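Local coordinates for probable transcriptional regulator, LysR family protein (PDB 2QL3) that probably regulates transcription as a DNA-binding LysR-type factor, this piece being its C-terminal, substrate-binding-type domain, at residues F138-R147 and P158-V169. Residues are numbered along the deposited sequence; the frame is centred on the assembly and turned at random.
Sequences FETARAFVGR and PRVDVTYEGLPV
Helix 138-147 packs against the irregular loop 158-169 with Gly146 close to Val169, their CA atoms 5.0 Å apart, and Ala143 facing Thr163, which opens a type I turn closing at Gly166. Arg142 buries more surface against the loop than any other helix residue. Bent at chi3 (76°), its chain brings the guanidinium end-on to Val162 O, which accepts from Arg142 NH2 at 3.0 Å and Arg142 NH1 at 3.2 Å, both from the same face of the carbonyl. Pro158 CG lies over one guanidinium face, 3.4 Å from Arg142 NE, and a water links Arg142 NH1 to Pro158 O and Asp161 OD2; Asp161 OD1 pairs with Arg157 in a salt bridge. Along the edge, Arg142 NH2 forms an in-plane salt bridge to Glu139 OE2. With an alanine here, Val162 O would probably lose both donors, Glu139 its salt-bridge mate, and a gap would open beside Pro158. Glu139 OE1 accepts from Tyr164 N at 3.0 Å in a bent bond (134°), met on the anti side and somewhat out of the carboxylate plane, while Glu139 CG sits 3.6 Å from the Tyr164 ring centroid, a CH-pi contact. Arg147 NE meets Glu165 OE1 at 3.2 Å in a nearly straight salt-bridge bond (164°), and Leu167 CD1 lies over the rim of one Arg147 guanidinium face. Tyr164 OH is hydrogen-bonded to Glu139 OE2 of the second subunit, and Glu139 OE2 to that subunit's Tyr164 OH. The contact thus fastens the loop between strands 152-154 and 169-173 onto a helix at the dimer interface of this LysR substrate-binding domain, which has the periplasmic-binding-protein type of fold.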
loop_
_atom_site.group_PDB
_atom_site.type_symbol
_atom_site.label_atom_id
_atom_site.label_comp_id
_atom_site.label_asym_id
_atom_site.label_seq_id
_atom_site.Cartn_x
_atom_site.Cartn_y
_atom_site.Cartn_z
ATOM N N PHE A 138 0.505 -1.781 3.898
ATOM C CA PHE A 138 0.799 -0.908 5.043
ATOM C C PHE A 138 -0.367 -0.011 5.373
ATOM O O PHE A 138 -0.710 0.151 6.534
ATOM C CB PHE A 138 2.050 -0.088 4.731
ATOM C CG PHE A 138 2.692 0.578 5.878
ATOM C CD1 PHE A 138 3.779 -0.013 6.516
ATOM C CD2 PHE A 138 2.352 1.874 6.222
ATOM C CE1 PHE A 138 4.468 0.646 7.578
ATOM C CE2 PHE A 138 3.020 2.519 7.268
ATOM C CZ PHE A 138 4.059 1.902 7.956
ATOM N N GLU A 139 -0.949 0.599 4.357
ATOM C CA GLU A 139 -2.064 1.518 4.598
ATOM C C GLU A 139 -3.315 0.785 5.032
ATOM O O GLU A 139 -4.109 1.332 5.792
ATOM C CB GLU A 139 -2.388 2.352 3.378
ATOM C CG GLU A 139 -3.447 3.447 3.663
ATOM C CD GLU A 139 -3.057 4.428 4.793
ATOM O OE1 GLU A 139 -3.956 5.122 5.314
ATOM O OE2 GLU A 139 -1.862 4.510 5.183
ATOM N N THR A 140 -3.505 -0.446 4.563
ATOM C CA THR A 140 -4.616 -1.205 5.066
ATOM C C THR A 140 -4.485 -1.412 6.586
ATOM O O THR A 140 -5.477 -1.306 7.319
ATOM C CB THR A 140 -4.802 -2.531 4.314
ATOM O OG1 THR A 140 -5.040 -2.248 2.920
ATOM C CG2 THR A 140 -5.982 -3.334 4.918
ATOM N N ALA A 141 -3.266 -1.663 7.066
ATOM C CA ALA A 141 -3.059 -1.851 8.489
ATOM C C ALA A 141 -3.409 -0.566 9.219
ATOM O O ALA A 141 -4.111 -0.610 10.196
ATOM C CB ALA A 141 -1.621 -2.261 8.801
ATOM N N ARG A 142 -2.886 0.568 8.766
ATOM C CA ARG A 142 -3.162 1.889 9.411
ATOM C C ARG A 142 -4.616 2.230 9.326
ATOM O O ARG A 142 -5.200 2.666 10.343
ATOM C CB ARG A 142 -2.375 3.031 8.733
ATOM C CG ARG A 142 -0.897 2.946 8.891
ATOM C CD ARG A 142 -0.190 4.104 8.136
ATOM N NE ARG A 142 -0.316 5.367 8.873
ATOM C CZ ARG A 142 -0.952 6.449 8.452
ATOM N NH1 ARG A 142 -0.952 7.546 9.207
ATOM N NH2 ARG A 142 -1.577 6.458 7.294
ATOM N N ALA A 143 -5.234 1.991 8.164
ATOM C CA ALA A 143 -6.663 2.322 7.995
ATOM C C ALA A 143 -7.578 1.469 8.889
ATOM O O ALA A 143 -8.538 1.992 9.465
ATOM C CB ALA A 143 -7.083 2.169 6.569
ATOM N N PHE A 144 -7.270 0.167 9.011
ATOM C CA PHE A 144 -8.031 -0.732 9.886
ATOM C C PHE A 144 -7.903 -0.282 11.362
ATOM O O PHE A 144 -8.880 -0.197 12.091
ATOM C CB PHE A 144 -7.591 -2.195 9.726
ATOM C CG PHE A 144 -8.276 -2.968 8.609
ATOM C CD1 PHE A 144 -8.771 -2.347 7.500
ATOM C CD2 PHE A 144 -8.395 -4.358 8.693
ATOM C CE1 PHE A 144 -9.400 -3.046 6.486
ATOM C CE2 PHE A 144 -9.032 -5.074 7.658
ATOM C CZ PHE A 144 -9.499 -4.419 6.549
ATOM N N VAL A 145 -6.700 -0.014 11.817
ATOM C CA VAL A 145 -6.478 0.457 13.186
ATOM C C VAL A 145 -7.181 1.821 13.438
ATOM O O VAL A 145 -7.781 2.031 14.503
ATOM C CB VAL A 145 -4.926 0.525 13.485
ATOM C CG1 VAL A 145 -4.646 1.297 14.718
ATOM C CG2 VAL A 145 -4.335 -0.920 13.620
ATOM N N GLY A 146 -7.118 2.749 12.483
ATOM C CA GLY A 146 -7.708 4.078 12.668
ATOM C C GLY A 146 -9.230 3.974 12.816
ATOM O O GLY A 146 -9.855 4.721 13.557
ATOM N N ARG A 147 -9.817 3.015 12.099
ATOM C CA ARG A 147 -11.239 2.704 12.178
ATOM C C ARG A 147 -11.665 1.888 13.438
ATOM O O ARG A 147 -12.811 1.829 13.745
ATOM C CB ARG A 147 -11.708 2.044 10.847
ATOM C CG ARG A 147 -13.157 1.644 10.823
ATOM C CD ARG A 147 -14.152 2.827 10.961
ATOM N NE ARG A 147 -14.046 3.761 9.832
ATOM C CZ ARG A 147 -14.924 4.722 9.536
ATOM N NH1 ARG A 147 -16.010 4.909 10.277
ATOM N NH2 ARG A 147 -14.736 5.493 8.470
ATOM N N PRO A 158 4.225 7.319 8.661
ATOM C CA PRO A 158 3.848 8.403 7.735
ATOM C C PRO A 158 3.835 9.753 8.424
ATOM O O PRO A 158 3.426 9.863 9.590
ATOM C CB PRO A 158 2.445 8.006 7.272
ATOM C CG PRO A 158 2.497 6.491 7.317
ATOM C CD PRO A 158 3.304 6.164 8.569
ATOM N N ARG A 159 4.231 10.784 7.695
ATOM C CA ARG A 159 4.376 12.111 8.307
ATOM C C ARG A 159 3.127 12.729 8.916
ATOM O O ARG A 159 3.238 13.503 9.890
ATOM C CB ARG A 159 5.064 13.100 7.346
ATOM C CG ARG A 159 6.280 13.779 8.053
ATOM C CD ARG A 159 7.413 14.249 7.137
ATOM N NE ARG A 159 8.681 13.543 7.328
ATOM C CZ ARG A 159 9.488 13.172 6.326
ATOM N NH1 ARG A 159 9.149 13.410 5.064
ATOM N NH2 ARG A 159 10.638 12.543 6.572
ATOM N N VAL A 160 1.951 12.410 8.341
ATOM C CA VAL A 160 0.669 12.887 8.824
ATOM C C VAL A 160 -0.143 11.724 9.411
ATOM O O VAL A 160 -0.403 10.757 8.715
ATOM C CB VAL A 160 -0.121 13.585 7.686
ATOM C CG1 VAL A 160 -1.360 14.280 8.218
ATOM C CG2 VAL A 160 0.725 14.622 7.074
ATOM N N ASP A 161 -0.531 11.811 10.683
ATOM C CA ASP A 161 -1.180 10.672 11.377
ATOM C C ASP A 161 -2.659 10.463 10.957
ATOM O O ASP A 161 -3.567 10.430 11.810
ATOM C CB ASP A 161 -1.138 10.848 12.909
ATOM C CG ASP A 161 0.270 10.634 13.522
ATOM O OD1 ASP A 161 0.405 11.018 14.719
ATOM O OD2 ASP A 161 1.205 10.071 12.881
ATOM N N VAL A 162 -2.889 10.332 9.644
ATOM C CA VAL A 162 -4.247 10.272 9.090
ATOM C C VAL A 162 -4.248 9.147 8.063
ATOM O O VAL A 162 -3.235 8.918 7.404
ATOM C CB VAL A 162 -4.714 11.654 8.484
ATOM C CG1 VAL A 162 -6.085 11.552 7.902
ATOM C CG2 VAL A 162 -4.794 12.714 9.623
ATOM N N THR A 163 -5.358 8.418 7.990
ATOM C CA THR A 163 -5.477 7.288 7.130
ATOM C C THR A 163 -6.195 7.739 5.879
ATOM O O THR A 163 -6.640 8.911 5.796
ATOM C CB THR A 163 -6.267 6.131 7.788
ATOM O OG1 THR A 163 -7.659 6.473 7.814
ATOM C CG2 THR A 163 -5.772 5.781 9.245
ATOM N N TYR A 164 -6.361 6.830 4.913
ATOM C CA TYR A 164 -7.097 7.170 3.680
ATOM C C TYR A 164 -8.569 7.538 3.893
ATOM O O TYR A 164 -9.142 8.236 3.077
ATOM C CB TYR A 164 -7.044 6.017 2.655
ATOM C CG TYR A 164 -5.738 5.827 1.855
ATOM C CD1 TYR A 164 -5.631 4.785 0.920
ATOM C CD2 TYR A 164 -4.627 6.671 2.037
ATOM C CE1 TYR A 164 -4.481 4.620 0.143
ATOM C CE2 TYR A 164 -3.461 6.509 1.282
ATOM C CZ TYR A 164 -3.400 5.485 0.335
ATOM O OH TYR A 164 -2.270 5.332 -0.414
ATOM N N GLU A 165 -9.205 7.042 4.955
ATOM C CA GLU A 165 -10.567 7.433 5.261
ATOM C C GLU A 165 -10.641 8.789 5.998
ATOM O O GLU A 165 -11.739 9.267 6.276
ATOM C CB GLU A 165 -11.263 6.411 6.120
ATOM C CG GLU A 165 -11.203 5.024 5.608
ATOM C CD GLU A 165 -12.016 4.064 6.466
ATOM O OE1 GLU A 165 -11.732 3.963 7.682
ATOM O OE2 GLU A 165 -12.954 3.433 5.910
ATOM N N GLY A 166 -9.498 9.414 6.278
ATOM C CA GLY A 166 -9.459 10.678 7.011
ATOM C C GLY A 166 -9.573 10.499 8.515
ATOM O O GLY A 166 -10.025 11.426 9.205
ATOM N N LEU A 167 -9.218 9.305 9.025
ATOM C CA LEU A 167 -9.262 9.073 10.464
ATOM C C LEU A 167 -7.884 9.191 11.091
ATOM O O LEU A 167 -6.887 8.941 10.402
ATOM C CB LEU A 167 -9.871 7.715 10.773
ATOM C CG LEU A 167 -11.353 7.628 10.497
ATOM C CD1 LEU A 167 -11.833 6.291 10.972
ATOM C CD2 LEU A 167 -12.191 8.778 11.173
ATOM N N PRO A 168 -7.815 9.592 12.378
ATOM C CA PRO A 168 -6.474 9.735 12.946
ATOM C C PRO A 168 -5.992 8.400 13.464
ATOM O O PRO A 168 -6.756 7.443 13.678
ATOM C CB PRO A 168 -6.672 10.711 14.097
ATOM C CG PRO A 168 -8.035 10.351 14.611
ATOM C CD PRO A 168 -8.856 9.949 13.371
ATOM N N VAL A 169 -4.700 8.347 13.661
ATOM C CA VAL A 169 -4.098 7.188 14.206
ATOM C C VAL A 169 -3.244 7.733 15.357
ATOM O O VAL A 169 -2.768 8.880 15.310
ATOM C CB VAL A 169 -3.347 6.551 13.038
ATOM C CG1 VAL A 169 -1.873 6.712 13.124
ATOM C CG2 VAL A 169 -3.960 5.187 12.652
HETATM O O HOH W 1 1.401 8.383 10.809
HETATM O O HOH W 2 -9.272 4.642 8.754
HETATM O O HOH W 3 -9.104 6.797 14.916
#